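Local atomic coordinates of nitrite transporter NirC (Salmonella enterica subsp. enterica serovar Typhimurium, PDB entry 4FC4), a protein that forms a pentameric channel in the bacterial inner membrane and carries nitrite across it in both directions, for uptake and for export. Residues N161-L166 with S193-S198; V152-G157 with N233-V238; A14-L19 with W102-Q107. All coordinates share one frame; numbering follows the deposited sequence.

Interaction 1: N161-L166 with S193-S198; sequences NWLVCL and SGYEHS
H197 and V164 illustrate how a break in a membrane helix can be seated against the continuous helix beside it. Residues 193-198 link helix 177-192 to helix 198-209, and they face the middle of helix 150-172. From CB of H197, the side chain leaves with CG opposite the backbone N (chi1 -171°), which sends the imidazole towards the neighbouring helix. CD2 is the ring atom that meets it, 4.1 Å from CG2 of V164; the two side chains lie roughly at right angles, and the methyl approaches the ring obliquely. Beyond this carbon, NE2 is hydrogen-bonded to the hydroxyl of T81. ND1, on the other side of the ring, accepts a hydrogen bond from the backbone N of A200, making H197 the side-chain N-cap of helix 198-209. Both ring nitrogens therefore have partners, and the two bonds fix the rotation of the imidazole while V164 packs beside it.

The second point of contact is purely apolar. CD1 of L163 reaches the rim of the Y195 ring, near its plane, 3.8 Å from CE2 and 3.9 Å from CD2. A face of the same ring is covered from within the loop by CB of S193, 3.4 Å above the plane and displaced toward the rim. Between these two residues G194 takes a positive phi (94°) and ends helix 177-192 in a Schellman motif. L40 and I43 of a neighbouring subunit pack on L163 and Y195 respectively. The arrangement is that of the interrupted transmembrane helix of the formate/nitrite transporter fold, and the position of H197 is consistent with the pore-facing histidine known in this family.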
ATOM      1  N   ASN B 161     -15.680  -9.978  17.098  1.00 41.92           N
ATOM      2  CA  ASN B 161     -16.282  -8.670  17.233  1.00 43.21           C
ATOM      3  C   ASN B 161     -15.445  -7.700  18.024  1.00 43.43           C
ATOM      4  O   ASN B 161     -15.575  -6.477  17.895  1.00 45.89           O
ATOM      5  CB  ASN B 161     -17.710  -8.731  17.809  1.00 45.94           C
ATOM      6  CG  ASN B 161     -18.559  -7.569  17.312  1.00 44.58           C
ATOM      7  OD1 ASN B 161     -18.310  -7.129  16.225  1.00 42.69           O
ATOM      8  ND2 ASN B 161     -19.541  -7.050  18.118  1.00 47.96           N
ATOM      9  N   TRP B 162     -14.593  -8.246  18.861  1.00 45.29           N
ATOM     10  CA  TRP B 162     -13.501  -7.472  19.422  1.00 43.45           C
ATOM     11  C   TRP B 162     -12.811  -6.796  18.279  1.00 44.99           C
ATOM     12  O   TRP B 162     -12.672  -5.567  18.280  1.00 47.75           O
ATOM     13  CB  TRP B 162     -12.520  -8.385  20.170  1.00 40.62           C
ATOM     14  CG  TRP B 162     -11.873  -7.653  21.331  1.00 42.03           C
ATOM     15  CD1 TRP B 162     -11.901  -6.283  21.579  1.00 42.34           C
ATOM     16  CD2 TRP B 162     -11.070  -8.215  22.408  1.00 42.09           C
ATOM     17  NE1 TRP B 162     -11.209  -5.969  22.704  1.00 43.13           N
ATOM     18  CE2 TRP B 162     -10.672  -7.083  23.253  1.00 46.69           C
ATOM     19  CE3 TRP B 162     -10.688  -9.501  22.775  1.00 45.73           C
ATOM     20  CZ2 TRP B 162      -9.915  -7.261  24.444  1.00 49.34           C
ATOM     21  CZ3 TRP B 162      -9.907  -9.673  23.952  1.00 46.75           C
ATOM     22  CH2 TRP B 162      -9.528  -8.576  24.753  1.00 49.47           C
ATOM     23  N   LEU B 163     -12.406  -7.589  17.275  1.00 39.26           N
ATOM     24  CA  LEU B 163     -11.563  -7.092  16.219  1.00 40.56           C
ATOM     25  C   LEU B 163     -12.367  -6.138  15.311  1.00 43.44           C
ATOM     26  O   LEU B 163     -11.886  -5.080  14.942  1.00 40.11           O
ATOM     27  CB  LEU B 163     -10.898  -8.244  15.410  1.00 37.20           C
ATOM     28  CG  LEU B 163      -9.599  -8.702  16.065  1.00 37.51           C
ATOM     29  CD1 LEU B 163      -9.102 -10.069  15.566  1.00 38.16           C
ATOM     30  CD2 LEU B 163      -8.520  -7.612  15.902  1.00 36.14           C
ATOM     31  N   VAL B 164     -13.592  -6.512  14.960  1.00 42.90           N
ATOM     32  CA  VAL B 164     -14.413  -5.667  14.095  1.00 42.43           C
ATOM     33  C   VAL B 164     -14.801  -4.322  14.797  1.00 45.81           C
ATOM     34  O   VAL B 164     -14.662  -3.242  14.177  1.00 45.89           O
ATOM     35  CB  VAL B 164     -15.646  -6.438  13.567  1.00 38.99           C
ATOM     36  CG1 VAL B 164     -16.489  -5.534  12.653  1.00 35.32           C
ATOM     37  CG2 VAL B 164     -15.175  -7.706  12.890  1.00 31.54           C
ATOM     38  N   CYS B 165     -15.273  -4.393  16.056  1.00 41.45           N
ATOM     39  CA  CYS B 165     -15.394  -3.177  16.869  1.00 42.28           C
ATOM     40  C   CYS B 165     -14.088  -2.406  17.050  1.00 42.29           C
ATOM     41  O   CYS B 165     -14.110  -1.180  17.123  1.00 49.97           O
ATOM     42  CB  CYS B 165     -16.010  -3.468  18.214  1.00 41.67           C
ATOM     43  SG  CYS B 165     -17.770  -3.795  18.007  1.00 51.30           S
ATOM     44  N   LEU B 166     -12.951  -3.096  17.132  1.00 39.37           N
ATOM     45  CA  LEU B 166     -11.688  -2.389  17.183  1.00 40.61           C
ATOM     46  C   LEU B 166     -11.460  -1.575  15.891  1.00 45.68           C
ATOM     47  O   LEU B 166     -10.960  -0.446  15.948  1.00 48.96           O
ATOM     48  CB  LEU B 166     -10.517  -3.336  17.483  1.00 39.91           C
ATOM     49  CG  LEU B 166     -10.386  -3.550  19.010  1.00 42.12           C
ATOM     50  CD1 LEU B 166      -9.690  -4.877  19.353  1.00 42.12           C
ATOM     51  CD2 LEU B 166      -9.721  -2.363  19.701  1.00 38.84           C
ATOM     52  N   SER B 193      -7.581 -15.688  11.494  1.00 37.07           N
ATOM     53  CA  SER B 193      -7.403 -16.414  12.750  1.00 38.20           C
ATOM     54  C   SER B 193      -8.474 -17.501  12.938  1.00 41.00           C
ATOM     55  O   SER B 193      -8.385 -18.245  13.884  1.00 43.64           O
ATOM     56  CB  SER B 193      -7.452 -15.445  13.946  1.00 38.77           C
ATOM     57  OG  SER B 193      -6.447 -14.435  13.888  1.00 41.97           O
ATOM     58  N   GLY B 194      -9.502 -17.568  12.090  1.00 38.73           N
ATOM     59  CA  GLY B 194     -10.647 -18.486  12.330  1.00 35.49           C
ATOM     60  C   GLY B 194     -11.859 -17.875  13.057  1.00 39.04           C
ATOM     61  O   GLY B 194     -12.755 -18.612  13.439  1.00 40.04           O
ATOM     62  N   TYR B 195     -11.950 -16.551  13.275  1.00 37.41           N
ATOM     63  CA  TYR B 195     -13.059 -16.080  14.142  1.00 39.22           C
ATOM     64  C   TYR B 195     -14.451 -15.949  13.401  1.00 40.46           C
ATOM     65  O   TYR B 195     -14.521 -15.963  12.194  1.00 41.46           O
ATOM     66  CB  TYR B 195     -12.692 -14.807  14.895  1.00 36.30           C
ATOM     67  CG  TYR B 195     -11.393 -14.854  15.647  1.00 39.62           C
ATOM     68  CD1 TYR B 195     -10.965 -16.014  16.311  1.00 39.78           C
ATOM     69  CD2 TYR B 195     -10.565 -13.712  15.692  1.00 42.03           C
ATOM     70  CE1 TYR B 195      -9.759 -16.039  17.011  1.00 40.58           C
ATOM     71  CE2 TYR B 195      -9.360 -13.728  16.377  1.00 43.22           C
ATOM     72  CZ  TYR B 195      -8.967 -14.878  17.046  1.00 43.24           C
ATOM     73  OH  TYR B 195      -7.764 -14.852  17.701  1.00 41.36           O
ATOM     74  N   GLU B 196     -15.543 -15.828  14.131  1.00 41.24           N
ATOM     75  CA  GLU B 196     -16.905 -15.951  13.538  1.00 44.73           C
ATOM     76  C   GLU B 196     -17.636 -14.604  13.532  1.00 45.67           C
ATOM     77  O   GLU B 196     -17.817 -13.987  14.603  1.00 47.45           O
ATOM     78  CB  GLU B 196     -17.765 -16.959  14.366  1.00 47.80           C
ATOM     79  CG  GLU B 196     -17.415 -18.451  14.253  1.00 48.59           C
ATOM     80  CD  GLU B 196     -17.676 -19.060  12.878  1.00 49.77           C
ATOM     81  OE1 GLU B 196     -18.835 -19.355  12.466  1.00 46.00           O
ATOM     82  OE2 GLU B 196     -16.676 -19.223  12.181  1.00 50.35           O
ATOM     83  N   HIS B 197     -18.075 -14.148  12.359  1.00 43.91           N
ATOM     84  CA  HIS B 197     -18.840 -12.892  12.264  1.00 41.28           C
ATOM     85  C   HIS B 197     -20.272 -13.234  11.965  1.00 40.71           C
ATOM     86  O   HIS B 197     -20.539 -13.892  10.978  1.00 42.36           O
ATOM     87  CB  HIS B 197     -18.223 -11.937  11.194  1.00 41.22           C
ATOM     88  CG  HIS B 197     -18.825 -10.548  11.211  1.00 36.42           C
ATOM     89  ND1 HIS B 197     -19.569 -10.084  10.211  1.00 36.50           N
ATOM     90  CD2 HIS B 197     -18.813  -9.539  12.210  1.00 37.17           C
ATOM     91  CE1 HIS B 197     -20.037  -8.827  10.534  1.00 37.15           C
ATOM     92  NE2 HIS B 197     -19.543  -8.495  11.750  1.00 36.14           N
ATOM     93  N   SER B 198     -21.189 -12.896  12.869  1.00 45.84           N
ATOM     94  CA  SER B 198     -22.639 -13.274  12.749  1.00 44.74           C
ATOM     95  C   SER B 198     -23.274 -12.833  11.396  1.00 44.33           C
ATOM     96  O   SER B 198     -23.776 -13.664  10.633  1.00 42.56           O
ATOM     97  CB  SER B 198     -23.444 -12.725  13.936  1.00 42.92           C
ATOM     98  OG  SER B 198     -23.487 -11.284  13.903  1.00 43.23           O
TER

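Interaction 2: V152-G157 with N233-V238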
ATOM      1  N   VAL B 152     -17.269 -23.153  21.369  1.00 51.56           N
ATOM      2  CA  VAL B 152     -16.313 -22.796  20.360  1.00 52.50           C
ATOM      3  C   VAL B 152     -16.895 -21.621  19.594  1.00 53.62           C
ATOM      4  O   VAL B 152     -16.205 -20.593  19.405  1.00 52.47           O
ATOM      5  CB  VAL B 152     -15.901 -24.035  19.475  1.00 53.82           C
ATOM      6  CG1 VAL B 152     -15.296 -23.625  18.116  1.00 48.44           C
ATOM      7  CG2 VAL B 152     -14.960 -24.994  20.271  1.00 49.16           C
ATOM      8  N   LEU B 153     -18.173 -21.729  19.228  1.00 54.22           N
ATOM      9  CA  LEU B 153     -18.776 -20.687  18.375  1.00 52.70           C
ATOM     10  C   LEU B 153     -18.907 -19.358  19.109  1.00 50.86           C
ATOM     11  O   LEU B 153     -18.634 -18.286  18.550  1.00 48.95           O
ATOM     12  CB  LEU B 153     -20.111 -21.142  17.772  1.00 51.70           C
ATOM     13  CG  LEU B 153     -19.981 -22.182  16.651  1.00 51.12           C
ATOM     14  CD1 LEU B 153     -21.326 -22.467  16.030  1.00 55.01           C
ATOM     15  CD2 LEU B 153     -19.027 -21.736  15.558  1.00 49.35           C
ATOM     16  N   PHE B 154     -19.291 -19.434  20.375  1.00 49.52           N
ATOM     17  CA  PHE B 154     -19.416 -18.231  21.195  1.00 48.86           C
ATOM     18  C   PHE B 154     -18.095 -17.443  21.275  1.00 48.25           C
ATOM     19  O   PHE B 154     -18.030 -16.256  20.967  1.00 44.75           O
ATOM     20  CB  PHE B 154     -19.850 -18.645  22.578  1.00 52.43           C
ATOM     21  CG  PHE B 154     -20.043 -17.513  23.520  1.00 53.99           C
ATOM     22  CD1 PHE B 154     -21.297 -16.874  23.604  1.00 52.50           C
ATOM     23  CD2 PHE B 154     -18.997 -17.122  24.373  1.00 52.13           C
ATOM     24  CE1 PHE B 154     -21.491 -15.813  24.477  1.00 53.94           C
ATOM     25  CE2 PHE B 154     -19.192 -16.077  25.261  1.00 55.55           C
ATOM     26  CZ  PHE B 154     -20.444 -15.419  25.318  1.00 55.83           C
ATOM     27  N   PHE B 155     -17.032 -18.135  21.677  1.00 49.50           N
ATOM     28  CA  PHE B 155     -15.779 -17.496  21.945  1.00 46.41           C
ATOM     29  C   PHE B 155     -15.091 -17.006  20.655  1.00 47.30           C
ATOM     30  O   PHE B 155     -14.407 -15.956  20.641  1.00 46.10           O
ATOM     31  CB  PHE B 155     -14.972 -18.428  22.812  1.00 45.74           C
ATOM     32  CG  PHE B 155     -15.407 -18.389  24.216  1.00 50.45           C
ATOM     33  CD1 PHE B 155     -15.293 -17.201  24.951  1.00 53.18           C
ATOM     34  CD2 PHE B 155     -16.021 -19.489  24.809  1.00 53.76           C
ATOM     35  CE1 PHE B 155     -15.738 -17.146  26.280  1.00 57.64           C
ATOM     36  CE2 PHE B 155     -16.433 -19.448  26.137  1.00 56.52           C
ATOM     37  CZ  PHE B 155     -16.298 -18.276  26.881  1.00 56.88           C
ATOM     38  N   LYS B 156     -15.335 -17.718  19.560  1.00 46.30           N
ATOM     39  CA  LYS B 156     -14.893 -17.233  18.296  1.00 47.44           C
ATOM     40  C   LYS B 156     -15.638 -16.000  17.848  1.00 47.13           C
ATOM     41  O   LYS B 156     -15.044 -15.072  17.217  1.00 45.49           O
ATOM     42  CB  LYS B 156     -14.968 -18.317  17.253  1.00 50.35           C
ATOM     43  CG  LYS B 156     -13.639 -18.968  17.085  1.00 48.09           C
ATOM     44  CD  LYS B 156     -13.877 -20.415  16.836  1.00 51.30           C
ATOM     45  CE  LYS B 156     -13.759 -20.700  15.368  1.00 51.88           C
ATOM     46  NZ  LYS B 156     -13.036 -21.989  15.268  1.00 46.57           N
ATOM     47  N   GLY B 157     -16.928 -15.982  18.145  1.00 44.10           N
ATOM     48  CA  GLY B 157     -17.734 -14.804  17.882  1.00 45.44           C
ATOM     49  C   GLY B 157     -17.321 -13.640  18.788  1.00 47.22           C
ATOM     50  O   GLY B 157     -17.293 -12.471  18.369  1.00 47.20           O
ATOM     51  N   ASN B 233     -20.510 -12.273  19.508  1.00 48.06           N
ATOM     52  CA  ASN B 233     -20.300 -10.921  18.959  1.00 46.57           C
ATOM     53  C   ASN B 233     -20.737  -9.840  19.977  1.00 50.22           C
ATOM     54  O   ASN B 233     -20.044  -8.804  20.134  1.00 48.56           O
ATOM     55  CB  ASN B 233     -21.079 -10.700  17.641  1.00 40.41           C
ATOM     56  CG  ASN B 233     -20.510 -11.456  16.452  1.00 43.81           C
ATOM     57  OD1 ASN B 233     -21.208 -11.619  15.430  1.00 44.00           O
ATOM     58  ND2 ASN B 233     -19.235 -11.889  16.535  1.00 45.09           N
ATOM     59  N   THR B 234     -21.890 -10.088  20.624  1.00 46.14           N
ATOM     60  CA  THR B 234     -22.525  -9.163  21.547  1.00 49.90           C
ATOM     61  C   THR B 234     -21.722  -8.986  22.839  1.00 52.63           C
ATOM     62  O   THR B 234     -21.469  -7.861  23.232  1.00 54.92           O
ATOM     63  CB  THR B 234     -23.960  -9.630  21.890  1.00 49.92           C
ATOM     64  OG1 THR B 234     -24.669  -9.824  20.658  1.00 52.68           O
ATOM     65  CG2 THR B 234     -24.689  -8.606  22.740  1.00 47.17           C
ATOM     66  N   LEU B 235     -21.312 -10.086  23.472  1.00 51.77           N
ATOM     67  CA  LEU B 235     -20.278 -10.036  24.529  1.00 52.49           C
ATOM     68  C   LEU B 235     -19.108  -9.039  24.303  1.00 48.97           C
ATOM     69  O   LEU B 235     -18.862  -8.159  25.128  1.00 53.80           O
ATOM     70  CB  LEU B 235     -19.682 -11.431  24.825  1.00 48.82           C
ATOM     71  CG  LEU B 235     -18.612 -11.381  25.922  1.00 48.96           C
ATOM     72  CD1 LEU B 235     -19.186 -10.796  27.208  1.00 50.53           C
ATOM     73  CD2 LEU B 235     -18.046 -12.755  26.240  1.00 52.34           C
ATOM     74  N   SER B 236     -18.355  -9.221  23.235  1.00 46.42           N
ATOM     75  CA  SER B 236     -17.154  -8.390  22.985  1.00 45.00           C
ATOM     76  C   SER B 236     -17.500  -6.914  22.622  1.00 47.05           C
ATOM     77  O   SER B 236     -16.804  -5.992  23.049  1.00 50.84           O
ATOM     78  CB  SER B 236     -16.246  -9.045  21.956  1.00 42.05           C
ATOM     79  OG  SER B 236     -16.951  -9.392  20.764  1.00 46.54           O
ATOM     80  N   GLY B 237     -18.604  -6.692  21.904  1.00 46.78           N
ATOM     81  CA  GLY B 237     -19.046  -5.357  21.551  1.00 44.37           C
ATOM     82  C   GLY B 237     -19.475  -4.598  22.782  1.00 46.71           C
ATOM     83  O   GLY B 237     -19.006  -3.495  23.021  1.00 47.85           O
ATOM     84  N   VAL B 238     -20.358  -5.205  23.575  1.00 48.16           N
ATOM     85  CA  VAL B 238     -20.923  -4.598  24.784  1.00 48.76           C
ATOM     86  C   VAL B 238     -19.855  -4.438  25.881  1.00 50.45           C
ATOM     87  O   VAL B 238     -19.718  -3.358  26.455  1.00 51.00           O
ATOM     88  CB  VAL B 238     -22.148  -5.419  25.302  1.00 51.11           C
ATOM     89  CG1 VAL B 238     -22.676  -4.913  26.653  1.00 51.79           C
ATOM     90  CG2 VAL B 238     -23.253  -5.419  24.249  1.00 50.35           C
TER
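The side chains of F154 and L235 run roughly at right angles where helix 150-172 packs against helix 219-248, a close crossing of two transmembrane helices in the aquaporin-like fold of this family, with a glycine, G157, at its nearest point. The short segments run in broadly the same direction, at -32° to each other, with their axes 8.5 Å apart at closest approach. The phenyl ring of F154 points out with CG anti to its own backbone N (chi1 -179°), and the CD2 methyl of L235 approaches the ring obliquely, 3.6 Å from CE2 and 3.7 Å from CZ. CD2 of F154 lies 3.5 Å above the centre of the F155 ring, a contact within one helix. F155 in turn meets W125 of a neighbouring subunit, so the helix lies close to the subunit interface.

A turn further on, G157 has no side chain to hold the backbones apart, and its CA comes within 4.8 Å of that of N233. The amide of N233 is turned so that G157 O lies near its plane, 12° out of it, yet the hydrogen bond is bent and its donor is tilted from the carbonyl plane. The same ND2 also binds the carbonyl of E196, while OD1 accepts a hydrogen bond from the backbone N of S198, so three bonds fix the rotation of the buried amide. S236 turns its hydroxyl to the carbonyl of A158. On the shared oxygen, ND2 of N233 approaches G157 O to 2.7 Å, and CA of N233 adds a C-H...O contact at 3.4 Å.

Interaction 3: A14-L19 with W102-Q107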
ATOM      1  N   ALA B  14     -27.755   7.766  19.732  1.00 52.97           N
ATOM      2  CA  ALA B  14     -28.969   8.632  19.653  1.00 58.15           C
ATOM      3  C   ALA B  14     -29.478   8.817  18.221  1.00 55.66           C
ATOM      4  O   ALA B  14     -30.687   8.820  17.982  1.00 62.18           O
ATOM      5  CB  ALA B  14     -28.803   9.995  20.372  1.00 55.66           C
ATOM      6  N   ARG B  15     -28.555   8.922  17.282  1.00 53.96           N
ATOM      7  CA  ARG B  15     -28.883   9.037  15.866  1.00 54.13           C
ATOM      8  C   ARG B  15     -29.523   7.778  15.347  1.00 52.07           C
ATOM      9  O   ARG B  15     -30.490   7.874  14.592  1.00 52.24           O
ATOM     10  CB  ARG B  15     -27.629   9.332  15.024  1.00 54.59           C
ATOM     11  CG  ARG B  15     -27.944   9.704  13.581  1.00 54.19           C
ATOM     12  CD  ARG B  15     -26.752   9.534  12.645  1.00 53.34           C
ATOM     13  NE  ARG B  15     -26.027   8.268  12.798  1.00 54.71           N
ATOM     14  CZ  ARG B  15     -26.330   7.114  12.171  1.00 58.32           C
ATOM     15  NH1 ARG B  15     -27.389   7.024  11.373  1.00 58.19           N
ATOM     16  NH2 ARG B  15     -25.600   6.019  12.373  1.00 47.92           N
ATOM     17  N   ILE B  16     -28.957   6.615  15.729  1.00 48.01           N
ATOM     18  CA  ILE B  16     -29.525   5.310  15.392  1.00 46.73           C
ATOM     19  C   ILE B  16     -30.950   5.198  15.967  1.00 50.50           C
ATOM     20  O   ILE B  16     -31.891   4.856  15.257  1.00 49.10           O
ATOM     21  CB  ILE B  16     -28.626   4.164  15.900  1.00 45.51           C
ATOM     22  CG1 ILE B  16     -27.328   4.066  15.086  1.00 40.76           C
ATOM     23  CG2 ILE B  16     -29.371   2.815  15.898  1.00 44.72           C
ATOM     24  CD1 ILE B  16     -26.258   3.254  15.792  1.00 37.72           C
ATOM     25  N   ALA B  17     -31.096   5.544  17.246  1.00 52.53           N
ATOM     26  CA  ALA B  17     -32.380   5.619  17.889  1.00 55.28           C
ATOM     27  C   ALA B  17     -33.353   6.519  17.161  1.00 60.82           C
ATOM     28  O   ALA B  17     -34.536   6.159  17.045  1.00 60.72           O
ATOM     29  CB  ALA B  17     -32.222   6.090  19.315  1.00 57.79           C
ATOM     30  N   ARG B  18     -32.883   7.683  16.676  1.00 62.37           N
ATOM     31  CA  ARG B  18     -33.814   8.638  16.011  1.00 62.82           C
ATOM     32  C   ARG B  18     -34.233   8.035  14.690  1.00 61.44           C
ATOM     33  O   ARG B  18     -35.417   8.091  14.314  1.00 62.23           O
ATOM     34  CB  ARG B  18     -33.252  10.074  15.838  1.00 59.18           C
ATOM     35  CG  ARG B  18     -33.246  10.892  17.135  1.00 60.82           C
ATOM     36  CD  ARG B  18     -32.865  12.359  16.950  1.00 62.17           C
ATOM     37  NE  ARG B  18     -31.533  12.471  16.373  1.00 61.07           N
ATOM     38  CZ  ARG B  18     -30.401  12.496  17.067  1.00 59.37           C
ATOM     39  NH1 ARG B  18     -29.271  12.568  16.421  1.00 58.89           N
ATOM     40  NH2 ARG B  18     -30.397  12.465  18.399  1.00 64.67           N
ATOM     41  N   LEU B  19     -33.264   7.401  14.032  1.00 56.13           N
ATOM     42  CA  LEU B  19     -33.514   6.748  12.767  1.00 53.53           C
ATOM     43  C   LEU B  19     -34.568   5.638  12.913  1.00 55.92           C
ATOM     44  O   LEU B  19     -35.512   5.591  12.141  1.00 57.07           O
ATOM     45  CB  LEU B  19     -32.227   6.218  12.176  1.00 47.39           C
ATOM     46  CG  LEU B  19     -32.326   5.554  10.801  1.00 46.89           C
ATOM     47  CD1 LEU B  19     -32.784   6.604   9.824  1.00 47.29           C
ATOM     48  CD2 LEU B  19     -30.974   4.960  10.363  1.00 44.17           C
ATOM     49  N   TRP B 102     -32.007  -2.497  23.635  1.00 64.82           N
ATOM     50  CA  TRP B 102     -32.593  -3.810  23.360  1.00 64.53           C
ATOM     51  C   TRP B 102     -33.749  -3.829  22.374  1.00 63.35           C
ATOM     52  O   TRP B 102     -33.987  -4.839  21.754  1.00 65.10           O
ATOM     53  CB  TRP B 102     -32.909  -4.556  24.650  1.00 63.56           C
ATOM     54  CG  TRP B 102     -31.711  -4.729  25.564  1.00 63.59           C
ATOM     55  CD1 TRP B 102     -31.583  -4.272  26.875  1.00 68.86           C
ATOM     56  CD2 TRP B 102     -30.436  -5.433  25.286  1.00 64.21           C
ATOM     57  NE1 TRP B 102     -30.368  -4.637  27.417  1.00 67.81           N
ATOM     58  CE2 TRP B 102     -29.631  -5.327  26.519  1.00 64.11           C
ATOM     59  CE3 TRP B 102     -29.889  -6.110  24.168  1.00 61.94           C
ATOM     60  CZ2 TRP B 102     -28.356  -5.874  26.617  1.00 61.30           C
ATOM     61  CZ3 TRP B 102     -28.608  -6.665  24.291  1.00 59.29           C
ATOM     62  CH2 TRP B 102     -27.863  -6.551  25.488  1.00 62.69           C
ATOM     63  N   ALA B 103     -34.454  -2.725  22.157  1.00 61.81           N
ATOM     64  CA  ALA B 103     -35.472  -2.712  21.114  1.00 60.27           C
ATOM     65  C   ALA B 103     -34.831  -2.604  19.705  1.00 60.90           C
ATOM     66  O   ALA B 103     -35.370  -3.081  18.707  1.00 61.32           O
ATOM     67  CB  ALA B 103     -36.427  -1.574  21.362  1.00 61.55           C
ATOM     68  N   ILE B 104     -33.653  -2.002  19.640  1.00 56.22           N
ATOM     69  CA  ILE B 104     -33.037  -1.728  18.384  1.00 56.95           C
ATOM     70  C   ILE B 104     -32.184  -2.891  17.844  1.00 57.47           C
ATOM     71  O   ILE B 104     -32.291  -3.235  16.654  1.00 59.54           O
ATOM     72  CB  ILE B 104     -32.216  -0.420  18.481  1.00 56.94           C
ATOM     73  CG1 ILE B 104     -33.177   0.783  18.731  1.00 56.21           C
ATOM     74  CG2 ILE B 104     -31.344  -0.262  17.260  1.00 49.92           C
ATOM     75  CD1 ILE B 104     -32.490   2.128  18.787  1.00 55.32           C
ATOM     76  N   LEU B 105     -31.336  -3.473  18.703  1.00 55.45           N
ATOM     77  CA  LEU B 105     -30.377  -4.504  18.283  1.00 50.46           C
ATOM     78  C   LEU B 105     -31.040  -5.619  17.432  1.00 51.08           C
ATOM     79  O   LEU B 105     -30.501  -5.957  16.382  1.00 49.00           O
ATOM     80  CB  LEU B 105     -29.596  -5.098  19.477  1.00 47.70           C
ATOM     81  CG  LEU B 105     -28.453  -4.265  20.045  1.00 49.67           C
ATOM     82  CD1 LEU B 105     -27.944  -4.940  21.293  1.00 44.11           C
ATOM     83  CD2 LEU B 105     -27.291  -4.056  19.022  1.00 45.83           C
ATOM     84  N   PRO B 106     -32.188  -6.191  17.888  1.00 50.08           N
ATOM     85  CA  PRO B 106     -32.817  -7.272  17.092  1.00 51.21           C
ATOM     86  C   PRO B 106     -33.295  -6.802  15.692  1.00 53.56           C
ATOM     87  O   PRO B 106     -33.205  -7.558  14.700  1.00 54.60           O
ATOM     88  CB  PRO B 106     -34.031  -7.726  17.970  1.00 52.27           C
ATOM     89  CG  PRO B 106     -34.184  -6.675  19.042  1.00 51.63           C
ATOM     90  CD  PRO B 106     -32.804  -6.061  19.225  1.00 51.12           C
ATOM     91  N   GLN B 107     -33.837  -5.586  15.618  1.00 53.13           N
ATOM     92  CA  GLN B 107     -34.144  -4.974  14.330  1.00 53.74           C
ATOM     93  C   GLN B 107     -32.914  -4.864  13.402  1.00 48.38           C
ATOM     94  O   GLN B 107     -33.021  -5.188  12.198  1.00 43.91           O
ATOM     95  CB  GLN B 107     -34.645  -3.564  14.505  1.00 58.82           C
ATOM     96  CG  GLN B 107     -35.852  -3.371  15.397  1.00 65.40           C
ATOM     97  CD  GLN B 107     -36.481  -2.002  15.122  1.00 71.73           C
ATOM     98  OE1 GLN B 107     -37.568  -1.739  15.597  1.00 63.94           O
ATOM     99  NE2 GLN B 107     -35.780  -1.124  14.324  1.00 65.92           N
TER
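R15 NH2, gripped by the carboxylate of E78 in a salt bridge and by the side-chain oxygen of N12, belongs to the helical turn whose next two residues, I16 and A17, pack on I104. The contact shows how the N-terminal helix of the formate/nitrite transporter fold, helix 3-22, can be attached to a transmembrane helix, here 98-125, by a small set of aliphatic groups. The side chains that meet are all aliphatic. I104 carries its side of the contact with two branches, and both are used.

The gamma methyls of the two isoleucines meet, CG2 to CG2 at 3.9 Å, where the side chains pass each other at a slant. The longer arm of I104 is extended, with chi2 at -178°, and this carries CD1 across to the backbone of A17, whose small side chain lets the methyl settle close to the main chain. The CB of A17 lies 4.0 Å from the same CD1, and I96 also packs on this alanine. F27 of helix 24-51 touches both isoleucines, while H83 and L87 of helix 80-93 pack on I16 and I104 respectively, so the joint is shared with two further helices.

Two residues beyond I104, P106 has no N-H to give to the preceding turn, and helix 98-125 is kinked there. The carbonyl of I104 is taken up by the hydroxyl of T108. The tightest point between the two segments is I104 CD1, which stands 3.6 Å from CA of A17.

Along the chain, interaction 3 closes before the other two open, and interaction 1 is nested inside the loop closed by interaction 2. Interactions 1 and 2 share helix 150-172, with centres about 8 Å apart, and they touch: the N161 side-chain amide is hydrogen-bonded to the carbonyl of N233. Together they tie the helix break at 193-198 to two continuous transmembrane helices, and both reach a neighbouring subunit of the pentamer. Interaction 3 lies about 22 Å and 20 Å, centre to centre, from interactions 1 and 2, and joins the N-terminal helix to helix 98-125. Residues of helix 80-93 flank all three.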